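Local coordinates for DUF4785 domain-containing protein (Legionella pneumophila subsp. pneumophila, PDB 4KH9), which is of unknown function but binds calcium ions and is built as a chain of three beta-rich domains, at residues L179-S184 and W238-D243; S65-G70 and I253-H258; A199-P204 and A225-E230; M124-P129 and D157-T162. All blocks are in the same frame, centred on the assembly; numbering follows the deposited sequence. Where two conformers were deposited one is given.

Interaction 1: L179-S184 and W238-D243; sequences LKATIS and WYLETD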
loop_
_atom_site.group_PDB
_atom_site.type_symbol
_atom_site.label_atom_id
_atom_site.label_comp_id
_atom_site.label_asym_id
_atom_site.label_seq_id
_atom_site.Cartn_x
_atom_site.Cartn_y
_atom_site.Cartn_z
ATOM N N LEU A 179 13.187 -5.712 0.935
ATOM C CA LEU A 179 12.154 -5.104 1.760
ATOM C C LEU A 179 12.242 -5.705 3.157
ATOM O O LEU A 179 12.370 -6.919 3.275
ATOM C CB LEU A 179 10.758 -5.352 1.138
ATOM C CG LEU A 179 9.541 -4.766 1.894
ATOM C CD1 LEU A 179 8.450 -4.428 0.939
ATOM C CD2 LEU A 179 8.977 -5.771 2.879
ATOM N N LYS A 180 12.124 -4.877 4.193
ATOM C CA LYS A 180 12.050 -5.344 5.568
ATOM C C LYS A 180 10.721 -4.849 6.182
ATOM O O LYS A 180 10.392 -3.671 6.080
ATOM C CB LYS A 180 13.260 -4.892 6.374
ATOM C CG LYS A 180 13.335 -5.486 7.770
ATOM C CD LYS A 180 14.491 -4.825 8.524
ATOM C CE LYS A 180 14.603 -5.327 9.932
ATOM N NZ LYS A 180 15.568 -4.522 10.734
ATOM N N ALA A 181 9.932 -5.766 6.763
ATOM C CA ALA A 181 8.674 -5.426 7.415
ATOM C C ALA A 181 8.741 -5.736 8.901
ATOM O O ALA A 181 9.488 -6.625 9.323
ATOM C CB ALA A 181 7.525 -6.189 6.779
ATOM N N THR A 182 8.029 -4.960 9.695
ATOM C CA THR A 182 7.899 -5.188 11.135
ATOM C C THR A 182 6.434 -5.417 11.391
ATOM O O THR A 182 5.617 -4.644 10.900
ATOM C CB THR A 182 8.484 -4.039 11.952
ATOM O OG1 THR A 182 9.760 -3.699 11.396
ATOM C CG2 THR A 182 8.609 -4.398 13.444
ATOM N N ILE A 183 6.106 -6.493 12.115
ATOM C CA ILE A 183 4.739 -6.930 12.426
ATOM C C ILE A 183 4.674 -7.136 13.934
ATOM O O ILE A 183 5.407 -7.962 14.473
ATOM C CB ILE A 183 4.411 -8.235 11.607
ATOM C CG1 ILE A 183 4.543 -7.994 10.083
ATOM C CG2 ILE A 183 3.020 -8.810 11.976
ATOM C CD1 ILE A 183 5.040 -9.257 9.240
ATOM N N SER A 184 3.809 -6.373 14.611
ATOM C CA SER A 184 3.703 -6.425 16.076
ATOM C C SER A 184 2.267 -6.519 16.540
ATOM O O SER A 184 1.392 -5.855 15.996
ATOM C CB SER A 184 4.332 -5.191 16.717
ATOM O OG SER A 184 5.414 -4.692 15.953
ATOM N N TRP A 238 1.846 -1.744 -4.356
ATOM C CA TRP A 238 1.960 -3.047 -3.728
ATOM C C TRP A 238 1.445 -2.953 -2.324
ATOM O O TRP A 238 1.403 -1.861 -1.757
ATOM C CB TRP A 238 3.424 -3.503 -3.703
ATOM C CG TRP A 238 3.982 -3.959 -5.006
ATOM C CD1 TRP A 238 4.216 -3.202 -6.116
ATOM C CD2 TRP A 238 4.446 -5.284 -5.310
ATOM N NE1 TRP A 238 4.699 -3.995 -7.129
ATOM C CE2 TRP A 238 4.868 -5.277 -6.656
ATOM C CE3 TRP A 238 4.444 -6.506 -4.604
ATOM C CZ2 TRP A 238 5.360 -6.426 -7.291
ATOM C CZ3 TRP A 238 4.932 -7.644 -5.236
ATOM C CH2 TRP A 238 5.386 -7.597 -6.560
ATOM N N TYR A 239 1.115 -4.109 -1.741
ATOM C CA TYR A 239 0.688 -4.228 -0.371
ATOM C C TYR A 239 1.397 -5.352 0.323
ATOM O O TYR A 239 1.647 -6.413 -0.247
ATOM C CB TYR A 239 -0.859 -4.459 -0.243
ATOM C CG TYR A 239 -1.671 -3.215 -0.493
ATOM C CD1 TYR A 239 -2.021 -2.835 -1.790
ATOM C CD2 TYR A 239 -2.012 -2.358 0.554
ATOM C CE1 TYR A 239 -2.703 -1.639 -2.036
ATOM C CE2 TYR A 239 -2.711 -1.173 0.320
ATOM C CZ TYR A 239 -3.029 -0.806 -0.980
ATOM O OH TYR A 239 -3.710 0.357 -1.228
ATOM N N LEU A 240 1.735 -5.083 1.554
ATOM C CA LEU A 240 2.135 -6.038 2.554
ATOM C C LEU A 240 0.843 -6.553 3.176
ATOM O O LEU A 240 0.028 -5.739 3.616
ATOM C CB LEU A 240 3.078 -5.423 3.604
ATOM C CG LEU A 240 3.258 -6.251 4.896
ATOM C CD1 LEU A 240 3.986 -7.585 4.597
ATOM C CD2 LEU A 240 3.971 -5.451 5.985
ATOM N N GLU A 241 0.622 -7.881 3.148
ATOM C CA GLU A 241 -0.560 -8.512 3.765
ATOM C C GLU A 241 -0.097 -9.459 4.837
ATOM O O GLU A 241 0.766 -10.302 4.575
ATOM C CB GLU A 241 -1.410 -9.308 2.733
ATOM C CG GLU A 241 -2.007 -8.540 1.570
ATOM C CD GLU A 241 -2.985 -9.386 0.770
ATOM O OE1 GLU A 241 -2.833 -10.632 0.737
ATOM O OE2 GLU A 241 -3.892 -8.790 0.144
ATOM N N THR A 242 -0.613 -9.325 6.024
ATOM C CA THR A 242 -0.212 -10.232 7.087
ATOM C C THR A 242 -1.439 -10.690 7.872
ATOM O O THR A 242 -2.433 -9.955 7.999
ATOM C CB THR A 242 0.873 -9.622 7.996
ATOM O OG1 THR A 242 1.175 -10.539 9.050
ATOM C CG2 THR A 242 0.481 -8.300 8.576
ATOM N N ASP A 243 -1.324 -11.905 8.427
ATOM C CA ASP A 243 -2.342 -12.577 9.224
ATOM C C ASP A 243 -1.672 -13.186 10.426
ATOM O O ASP A 243 -0.654 -13.869 10.301
ATOM C CB ASP A 243 -3.088 -13.645 8.383
ATOM C CG ASP A 243 -4.498 -13.993 8.845
ATOM O OD1 ASP A 243 -4.971 -13.400 9.865
ATOM O OD2 ASP A 243 -5.138 -14.849 8.195
#
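With its CG anti to the backbone N (chi1 165°), Leu240 sends its CD2 branch at Ala181, while Ile183 has its CG2 anti to the backbone N and CG1 turned beside that N (chi1 -59°), which sets CG2 and CD1 before Thr242. These four residues face one another across the interior of the central domain, where strands 178-186 and 238-248 pack face to face, consistent with the immunoglobulin-like sandwich of the E-set clan. The segments run in the same direction, Ala181 facing Leu240 and Ile183 facing Thr242, with CA atoms 8.2 Å and 8.0 Å apart respectively. No hydrogen bond passes between them, so the contact is made by side chains alone. Its alternating pattern is that of two strands whose inward residues meet: Ala181, Ile183, Leu240 and Thr242 are all buried. Ile183 and Thr242 slide past each other in opposite senses rather than meeting head-on. Thr242 was deposited in two conformers, and what its hydroxyl does is less certain for that reason. In the conformer described, OG1 stands 3.9 Å from Ile183 CG2 and bonds to the carbonyl O of Asp198, a residue of a calcium site on the neighbouring strand 196-202, which would satisfy this buried polar atom. Leu164 of strand 163-168 touches both Ile183 and Thr242 and extends the packing. One step back along the strands, the purely apolar part of the contact is firm, Ala181 CB meeting Leu240 CD2 at 3.7 Å.

Interaction 2: S65-G70 and I253-H258; sequences STLAPG and IRRSGH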
loop_
_atom_site.group_PDB
_atom_site.type_symbol
_atom_site.label_atom_id
_atom_site.label_comp_id
_atom_site.label_asym_id
_atom_site.label_seq_id
_atom_site.Cartn_x
_atom_site.Cartn_y
_atom_site.Cartn_z
ATOM N N SER A 65 -14.164 -14.600 15.801
ATOM C CA SER A 65 -13.582 -14.369 17.120
ATOM C C SER A 65 -13.508 -12.876 17.427
ATOM O O SER A 65 -13.022 -12.088 16.619
ATOM C CB SER A 65 -12.191 -15.005 17.205
ATOM O OG SER A 65 -11.313 -14.428 16.254
ATOM N N THR A 66 -14.082 -12.487 18.561
ATOM C CA THR A 66 -14.107 -11.111 18.994
ATOM C C THR A 66 -13.541 -11.044 20.405
ATOM O O THR A 66 -13.650 -12.006 21.154
ATOM C CB THR A 66 -15.543 -10.517 18.880
ATOM O OG1 THR A 66 -16.373 -11.109 19.867
ATOM C CG2 THR A 66 -16.161 -10.677 17.471
ATOM N N LEU A 67 -12.965 -9.899 20.769
ATOM C CA LEU A 67 -12.368 -9.667 22.081
ATOM C C LEU A 67 -13.134 -8.593 22.873
ATOM O O LEU A 67 -12.893 -8.405 24.084
ATOM C CB LEU A 67 -10.894 -9.246 21.918
ATOM C CG LEU A 67 -9.985 -10.270 21.215
ATOM C CD1 LEU A 67 -8.599 -9.690 20.977
ATOM C CD2 LEU A 67 -9.934 -11.613 22.005
ATOM N N ALA A 68 -14.054 -7.891 22.204
ATOM C CA ALA A 68 -14.871 -6.903 22.905
ATOM C C ALA A 68 -16.280 -6.924 22.378
ATOM O O ALA A 68 -16.497 -7.366 21.250
ATOM C CB ALA A 68 -14.266 -5.521 22.769
ATOM N N PRO A 69 -17.271 -6.416 23.136
ATOM C CA PRO A 69 -18.631 -6.399 22.596
ATOM C C PRO A 69 -18.756 -5.424 21.417
ATOM O O PRO A 69 -17.929 -4.504 21.240
ATOM C CB PRO A 69 -19.479 -5.954 23.792
ATOM C CG PRO A 69 -18.562 -5.183 24.669
ATOM C CD PRO A 69 -17.215 -5.835 24.498
ATOM N N GLY A 70 -19.792 -5.633 20.616
ATOM C CA GLY A 70 -20.105 -4.725 19.521
ATOM C C GLY A 70 -19.179 -4.749 18.333
ATOM O O GLY A 70 -19.024 -3.724 17.658
ATOM N N ILE A 253 -7.072 -14.705 19.570
ATOM C CA ILE A 253 -6.596 -13.391 19.172
ATOM C C ILE A 253 -6.249 -13.497 17.696
ATOM O O ILE A 253 -5.263 -14.157 17.321
ATOM C CB ILE A 253 -5.403 -12.856 20.028
ATOM C CG1 ILE A 253 -5.451 -13.261 21.547
ATOM C CG2 ILE A 253 -5.136 -11.367 19.779
ATOM C CD1 ILE A 253 -6.490 -12.666 22.413
ATOM N N ARG A 254 -7.075 -12.893 16.858
ATOM C CA ARG A 254 -6.867 -12.938 15.411
ATOM C C ARG A 254 -6.851 -11.540 14.845
ATOM O O ARG A 254 -7.790 -10.772 15.067
ATOM C CB ARG A 254 -7.973 -13.776 14.739
ATOM C CG ARG A 254 -7.915 -13.753 13.236
ATOM C CD ARG A 254 -7.293 -14.965 12.623
ATOM N NE ARG A 254 -7.319 -14.903 11.158
ATOM C CZ ARG A 254 -8.214 -15.517 10.383
ATOM N NH1 ARG A 254 -9.192 -16.239 10.923
ATOM N NH2 ARG A 254 -8.137 -15.415 9.065
ATOM N N ARG A 255 -5.757 -11.195 14.134
ATOM C CA ARG A 255 -5.633 -9.908 13.484
ATOM C C ARG A 255 -5.001 -10.071 12.111
ATOM O O ARG A 255 -4.090 -10.865 11.927
ATOM C CB ARG A 255 -4.805 -8.915 14.336
ATOM C CG ARG A 255 -5.397 -8.408 15.664
ATOM C CD ARG A 255 -6.496 -7.413 15.447
ATOM N NE ARG A 255 -7.203 -7.041 16.681
ATOM C CZ ARG A 255 -8.334 -7.591 17.122
ATOM N NH1 ARG A 255 -8.876 -8.628 16.485
ATOM N NH2 ARG A 255 -8.917 -7.129 18.216
ATOM N N SER A 256 -5.465 -9.288 11.154
ATOM C CA SER A 256 -4.875 -9.233 9.837
ATOM C C SER A 256 -4.608 -7.777 9.517
ATOM O O SER A 256 -5.261 -6.889 10.065
ATOM C CB SER A 256 -5.720 -9.929 8.774
ATOM O OG SER A 256 -6.753 -9.076 8.348
ATOM N N GLY A 257 -3.574 -7.531 8.741
ATOM C CA GLY A 257 -3.186 -6.166 8.427
ATOM C C GLY A 257 -2.591 -6.014 7.056
ATOM O O GLY A 257 -2.152 -6.990 6.452
ATOM N N HIS A 258 -2.611 -4.770 6.591
ATOM C CA HIS A 258 -2.138 -4.335 5.285
ATOM C C HIS A 258 -1.363 -3.045 5.386
ATOM O O HIS A 258 -1.673 -2.220 6.253
ATOM C CB HIS A 258 -3.329 -4.079 4.317
ATOM C CG HIS A 258 -4.282 -5.211 4.062
ATOM N ND1 HIS A 258 -4.184 -6.000 2.926
ATOM C CD2 HIS A 258 -5.394 -5.566 4.742
ATOM C CE1 HIS A 258 -5.210 -6.837 2.979
ATOM N NE2 HIS A 258 -5.967 -6.611 4.053
HETATM O O HOH W 1 -11.295 -10.226 17.286
HETATM O O HOH W 2 -9.685 -12.304 17.835
#
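Ser65 and Arg254 mark the closest backbone approach, their CA atoms 7.1 Å apart, where the loop after strand 62-65 reaches the side of strand 251-264 without a direct hydrogen bond between the two. Leu67 makes the largest share of the contact. Its CG is turned back beside the backbone N (chi1 -60°), which directs both methyls at the strand: CD2 lies 3.6 Å from Ile253 CD1, the two side chains crossing at about a right angle, and CD1 comes 3.8 Å from Arg255 NH2. Ile253 starts away from the loop, but its CD1 swings back to meet the leucine. Beside this apolar patch, two waters carry the polar link. One donates to Ser65 O at 2.6 Å and accepts from Arg255 NH1, lying in the guanidinium plane at its edge. The other accepts from Arg254 N at 2.8 Å and is bonded to Ser65 OG. The guanidinium of Arg255 is thus held from several sides, for NH1 also donates to Arg254 O at 2.8 Å, a bent bond of 136°. Its NH2 forms a salt bridge with Asp157, which also accepts from Leu67 N, and its NE bonds Thr162 O, so that its rotation is fixed. The Arg254 guanidinium turns away to pair with Asp243 and Glu51, and its side chain lies about 7 Å from a bound calcium ion. A small leucine-isoleucine patch, flanked by bridging waters and a multiply bonded arginine, thus joins the N-terminal domain to the central domain of the E-set clan.

Interaction 3: A199-P204 and A225-E230; sequences ARLVGP and ATLDSE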
loop_
_atom_site.group_PDB
_atom_site.type_symbol
_atom_site.label_atom_id
_atom_site.label_comp_id
_atom_site.label_asym_id
_atom_site.label_seq_id
_atom_site.Cartn_x
_atom_site.Cartn_y
_atom_site.Cartn_z
ATOM N N ALA A 199 2.805 -13.752 6.186
ATOM C CA ALA A 199 2.919 -12.425 5.556
ATOM C C ALA A 199 3.425 -12.564 4.124
ATOM O O ALA A 199 4.221 -13.456 3.821
ATOM C CB ALA A 199 3.840 -11.516 6.375
ATOM N N ARG A 200 2.935 -11.700 3.236
ATOM C CA ARG A 200 3.333 -11.725 1.836
ATOM C C ARG A 200 3.189 -10.361 1.244
ATOM O O ARG A 200 2.553 -9.496 1.819
ATOM C CB ARG A 200 2.480 -12.750 1.044
ATOM C CG ARG A 200 0.975 -12.371 1.025
ATOM C CD ARG A 200 0.188 -13.368 0.210
ATOM N NE ARG A 200 -1.202 -12.946 0.021
ATOM C CZ ARG A 200 -2.069 -13.575 -0.768
ATOM N NH1 ARG A 200 -1.697 -14.658 -1.443
ATOM N NH2 ARG A 200 -3.312 -13.127 -0.889
ATOM N N LEU A 201 3.720 -10.200 0.047
ATOM C CA LEU A 201 3.640 -8.959 -0.738
ATOM C C LEU A 201 2.786 -9.248 -1.938
ATOM O O LEU A 201 3.010 -10.261 -2.601
ATOM C CB LEU A 201 5.056 -8.478 -1.148
ATOM C CG LEU A 201 6.066 -8.380 0.005
ATOM C CD1 LEU A 201 7.477 -7.995 -0.521
ATOM C CD2 LEU A 201 5.584 -7.377 1.073
ATOM N N VAL A 202 1.794 -8.385 -2.208
ATOM C CA VAL A 202 0.872 -8.564 -3.340
ATOM C C VAL A 202 1.009 -7.359 -4.272
ATOM O O VAL A 202 0.849 -6.210 -3.869
ATOM C CB VAL A 202 -0.608 -8.788 -2.871
ATOM C CG1 VAL A 202 -1.510 -9.098 -4.068
ATOM C CG2 VAL A 202 -0.704 -9.934 -1.856
ATOM N N GLY A 203 1.305 -7.653 -5.521
ATOM C CA GLY A 203 1.487 -6.663 -6.569
ATOM C C GLY A 203 0.219 -6.322 -7.322
ATOM O O GLY A 203 -0.769 -7.047 -7.220
ATOM N N PRO A 204 0.248 -5.225 -8.112
ATOM C CA PRO A 204 -0.958 -4.785 -8.852
ATOM C C PRO A 204 -1.555 -5.820 -9.797
ATOM O O PRO A 204 -2.754 -5.757 -10.029
ATOM C CB PRO A 204 -0.455 -3.602 -9.674
ATOM C CG PRO A 204 0.715 -3.100 -8.935
ATOM C CD PRO A 204 1.361 -4.266 -8.280
ATOM N N ALA A 225 12.084 -9.907 2.087
ATOM C CA ALA A 225 11.958 -10.429 0.734
ATOM C C ALA A 225 12.692 -9.515 -0.223
ATOM O O ALA A 225 12.808 -8.316 0.040
ATOM C CB ALA A 225 10.482 -10.539 0.337
ATOM N N THR A 226 13.128 -10.059 -1.355
ATOM C CA THR A 226 13.753 -9.328 -2.457
ATOM C C THR A 226 12.660 -8.968 -3.416
ATOM O O THR A 226 11.866 -9.839 -3.799
ATOM C CB THR A 226 14.871 -10.182 -3.131
ATOM O OG1 THR A 226 15.856 -10.410 -2.150
ATOM C CG2 THR A 226 15.527 -9.482 -4.337
ATOM N N LEU A 227 12.629 -7.709 -3.844
ATOM C CA LEU A 227 11.611 -7.274 -4.792
ATOM C C LEU A 227 12.212 -7.389 -6.169
ATOM O O LEU A 227 13.172 -6.686 -6.504
ATOM C CB LEU A 227 11.124 -5.852 -4.466
ATOM C CG LEU A 227 10.352 -5.711 -3.153
ATOM C CD1 LEU A 227 10.414 -4.301 -2.665
ATOM C CD2 LEU A 227 8.884 -6.130 -3.294
ATOM N N ASP A 228 11.738 -8.372 -6.927
ATOM C CA ASP A 228 12.363 -8.625 -8.207
ATOM C C ASP A 228 11.323 -8.816 -9.302
ATOM O O ASP A 228 11.604 -9.472 -10.308
ATOM C CB ASP A 228 13.314 -9.837 -8.109
ATOM C CG ASP A 228 12.708 -11.148 -7.644
ATOM O OD1 ASP A 228 11.463 -11.203 -7.450
ATOM O OD2 ASP A 228 13.475 -12.124 -7.466
ATOM N N SER A 229 10.133 -8.215 -9.129
ATOM C CA SER A 229 9.110 -8.231 -10.171
ATOM C C SER A 229 9.613 -7.401 -11.361
ATOM O O SER A 229 10.193 -6.340 -11.149
ATOM C CB SER A 229 7.803 -7.671 -9.622
ATOM O OG SER A 229 6.822 -7.550 -10.634
ATOM N N GLU A 230 9.437 -7.891 -12.586
ATOM C CA GLU A 230 9.907 -7.180 -13.783
ATOM C C GLU A 230 8.769 -6.460 -14.490
ATOM O O GLU A 230 8.999 -5.810 -15.514
ATOM C CB GLU A 230 10.602 -8.144 -14.763
ATOM C CG GLU A 230 11.932 -8.659 -14.241
ATOM C CD GLU A 230 12.632 -9.629 -15.168
ATOM O OE1 GLU A 230 13.254 -9.169 -16.152
ATOM O OE2 GLU A 230 12.578 -10.850 -14.902
#
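No flat group lies between Leu201 and its partners Ala225 and Leu227; the contact is aliphatic throughout, with neither ring faces nor amide edges in it. Aromatic residues come in from outside the two segments: Phe261 of strand 251-264 touches both leucines, and Tyr263 touches Leu227. Across the gap itself, one methyl does all the work on the strand 196-202 side: Leu201 CD1 sits 3.6 Å from Leu227 CD2 and 4.0 Å from Ala225 CB. Leu201 aims at the other segment from the start, and a chi1 of -51°, which puts CG opposite the carbonyl carbon, carries CD1 to where it can serve both partners. The two leucines cross at about a right angle, so they meet through single branches instead of lying alongside. Leu227 approaches differently. Its side chain sets out across the line of contact and only its end bends in to meet Leu201, whereas the Ala225 methyl points toward the other segment. The backbones stay well apart, with 8.6 Å between Leu201 CA and Ala225 CA, and no hydrogen bond joins them. All three touching residues are buried. Ala225 also packs on Ile209 and Leu211 of strand 208-217, which stands between the two segments in the sheet, and Leu201 touches Leu240, which ties this patch to the rest of the core. This aliphatic cluster, formed across strand 208-217, is consistent with the hydrophobic core of an E-set, immunoglobulin-like beta sandwich in the central domain.

Interaction 4: M124-P129 and D157-T162; sequences MLQIKP and DKFSIT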
loop_
_atom_site.group_PDB
_atom_site.type_symbol
_atom_site.label_atom_id
_atom_site.label_comp_id
_atom_site.label_asym_id
_atom_site.label_seq_id
_atom_site.Cartn_x
_atom_site.Cartn_y
_atom_site.Cartn_z
HETATM N N MSE A 124 -24.164 -7.423 6.596
HETATM C CA MSE A 124 -23.346 -6.604 7.494
HETATM C C MSE A 124 -24.121 -6.355 8.785
HETATM O O MSE A 124 -25.313 -6.074 8.739
HETATM C CB MSE A 124 -22.915 -5.280 6.846
HETATM C CG MSE A 124 -21.936 -4.469 7.730
HETATM SE SE MSE A 124 -21.220 -2.916 6.806
HETATM C CE MSE A 124 -19.806 -2.306 8.019
ATOM N N LEU A 125 -23.443 -6.447 9.930
ATOM C CA LEU A 125 -24.100 -6.225 11.199
ATOM C C LEU A 125 -23.128 -5.848 12.278
ATOM O O LEU A 125 -21.957 -6.210 12.253
ATOM C CB LEU A 125 -24.915 -7.481 11.673
ATOM C CG LEU A 125 -24.134 -8.639 12.316
ATOM C CD1 LEU A 125 -24.993 -9.375 13.332
ATOM C CD2 LEU A 125 -23.533 -9.599 11.257
ATOM N N GLN A 126 -23.658 -5.170 13.274
ATOM C CA GLN A 126 -22.904 -4.940 14.488
ATOM C C GLN A 126 -23.542 -5.845 15.531
ATOM O O GLN A 126 -24.757 -5.792 15.729
ATOM C CB GLN A 126 -22.877 -3.468 14.890
ATOM C CG GLN A 126 -22.016 -3.268 16.134
ATOM C CD GLN A 126 -21.824 -1.814 16.499
ATOM O OE1 GLN A 126 -22.749 -0.972 16.408
ATOM N NE2 GLN A 126 -20.641 -1.517 16.989
ATOM N N ILE A 127 -22.735 -6.662 16.182
ATOM C CA ILE A 127 -23.227 -7.613 17.180
ATOM C C ILE A 127 -23.725 -6.833 18.396
ATOM O O ILE A 127 -23.014 -5.936 18.876
ATOM C CB ILE A 127 -22.159 -8.682 17.569
ATOM C CG1 ILE A 127 -21.642 -9.413 16.320
ATOM C CG2 ILE A 127 -22.750 -9.679 18.591
ATOM C CD1 ILE A 127 -20.398 -10.332 16.572
ATOM N N LYS A 128 -24.958 -7.168 18.878
ATOM C CA LYS A 128 -25.529 -6.519 20.071
ATOM C C LYS A 128 -24.576 -6.680 21.265
ATOM O O LYS A 128 -24.101 -7.805 21.498
ATOM C CB LYS A 128 -26.899 -7.101 20.425
ATOM C CG LYS A 128 -27.980 -6.810 19.428
ATOM C CD LYS A 128 -29.328 -7.354 19.910
ATOM C CE LYS A 128 -29.414 -8.861 20.020
ATOM N NZ LYS A 128 -30.797 -9.270 20.407
ATOM N N PRO A 129 -24.284 -5.578 22.016
ATOM C CA PRO A 129 -23.357 -5.670 23.155
ATOM C C PRO A 129 -23.783 -6.697 24.214
ATOM O O PRO A 129 -22.921 -7.211 24.903
ATOM C CB PRO A 129 -23.386 -4.231 23.734
ATOM C CG PRO A 129 -23.644 -3.367 22.530
ATOM C CD PRO A 129 -24.725 -4.175 21.827
ATOM N N ASP A 157 -13.146 -5.514 15.207
ATOM C CA ASP A 157 -13.303 -5.652 16.656
ATOM C C ASP A 157 -13.156 -4.234 17.216
ATOM O O ASP A 157 -12.170 -3.877 17.863
ATOM C CB ASP A 157 -12.251 -6.662 17.183
ATOM C CG ASP A 157 -12.606 -7.353 18.495
ATOM O OD1 ASP A 157 -13.698 -7.054 19.065
ATOM O OD2 ASP A 157 -11.817 -8.199 18.942
ATOM N N LYS A 158 -14.135 -3.413 16.849
ATOM C CA LYS A 158 -14.247 -1.985 17.054
ATOM C C LYS A 158 -13.878 -1.541 18.482
ATOM O O LYS A 158 -13.234 -0.496 18.641
ATOM C CB LYS A 158 -15.712 -1.545 16.734
ATOM C CG LYS A 158 -15.900 -0.043 16.612
ATOM C CD LYS A 158 -17.300 0.364 16.163
ATOM C CE LYS A 158 -17.350 1.854 15.977
ATOM N NZ LYS A 158 -18.594 2.301 15.293
ATOM N N PHE A 159 -14.287 -2.305 19.508
ATOM C CA PHE A 159 -14.049 -1.806 20.850
ATOM C C PHE A 159 -12.942 -2.588 21.581
ATOM O O PHE A 159 -12.750 -2.399 22.790
ATOM C CB PHE A 159 -15.375 -1.798 21.637
ATOM C CG PHE A 159 -16.355 -0.834 21.009
ATOM C CD1 PHE A 159 -16.192 0.550 21.153
ATOM C CD2 PHE A 159 -17.456 -1.299 20.296
ATOM C CE1 PHE A 159 -17.099 1.435 20.584
ATOM C CE2 PHE A 159 -18.361 -0.407 19.722
ATOM C CZ PHE A 159 -18.178 0.956 19.868
ATOM N N SER A 160 -12.160 -3.379 20.832
ATOM C CA SER A 160 -10.985 -4.075 21.354
ATOM C C SER A 160 -9.793 -3.140 21.459
ATOM O O SER A 160 -9.634 -2.248 20.619
ATOM C CB SER A 160 -10.621 -5.247 20.451
ATOM O OG SER A 160 -9.467 -5.886 20.969
ATOM N N ILE A 161 -8.950 -3.337 22.481
ATOM C CA ILE A 161 -7.730 -2.522 22.643
ATOM C C ILE A 161 -6.535 -3.330 22.042
ATOM O O ILE A 161 -5.400 -2.876 22.098
ATOM C CB ILE A 161 -7.494 -2.078 24.120
ATOM C CG1 ILE A 161 -7.288 -3.301 25.052
ATOM C CG2 ILE A 161 -8.675 -1.191 24.606
ATOM C CD1 ILE A 161 -6.642 -3.013 26.469
ATOM N N THR A 162 -6.813 -4.508 21.450
ATOM C CA THR A 162 -5.797 -5.368 20.817
ATOM C C THR A 162 -5.704 -5.011 19.341
ATOM O O THR A 162 -6.707 -5.070 18.614
ATOM C CB THR A 162 -6.065 -6.869 21.013
ATOM O OG1 THR A 162 -6.010 -7.174 22.396
ATOM C CG2 THR A 162 -5.018 -7.750 20.289
#
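Gln126 NE2 reaches two neighbouring side chains of the loop at 157-162: it lies 3.7 Å from Phe159 CE2 and 3.9 Å from Lys158 CD. It meets the phenylalanine at the ring edge, near the ring plane, and the amide and ring planes are only 18° apart, so the amide sits beside the ring and not over its face. No hydrogen bond joins the segments. The glutamine gets there by stretching out: CG is anti to the backbone N (chi1 -177°) and the chain stays extended beyond it. Lys158 is extended as well and crosses Gln126 at about a right angle, while its CG stands 4.0 Å above the Phe159 ring plane, offset toward the rim. NE2 of Gln126 donates to Gly70 O, which helps to hold the amide at the ring edge. In the next shell, a type I beta turn from Asp157 to Ser160 puts Lys158 and Phe159 at its two central positions, closed by Ser160 N donating to Asp157 O at 3.0 Å. Overlapping its last residue, Thr162 N donates to Ser160 OG at 3.0 Å, nearly straight at 161°, which makes an ST turn. Asp157 OD1 further binds Ala68 N, holding the turn to the neighbouring loop. The contact is a small one on the surface. Gln126 ends strand 123-126, an edge strand paired with strand 72-77 in the N-terminal domain, and the loop it touches belongs to the connection leading from strand 150-156 to strand 163-168 of the central domain.

From the N terminus, segment 65-70 comes first but meets its partner last: interaction 2 closes only at 253-258, and its long loop contains the other three contacts. Within it, interaction 4 opens at 124-129 and closes at 157-162, on the connection that leaves the N-terminal domain. Interaction 1 then opens at 179-184, and interaction 3, between 199-204 and 225-230, is complete before 238-243 closes interaction 1. No two loops cross. Interactions 1 and 3 lie in the core of the central domain, whereas interactions 2 and 4, with centres about 8 Å apart, join that domain to the N-terminal one. Adjacent strands 238-248 and 251-264 connect interactions 1 and 2.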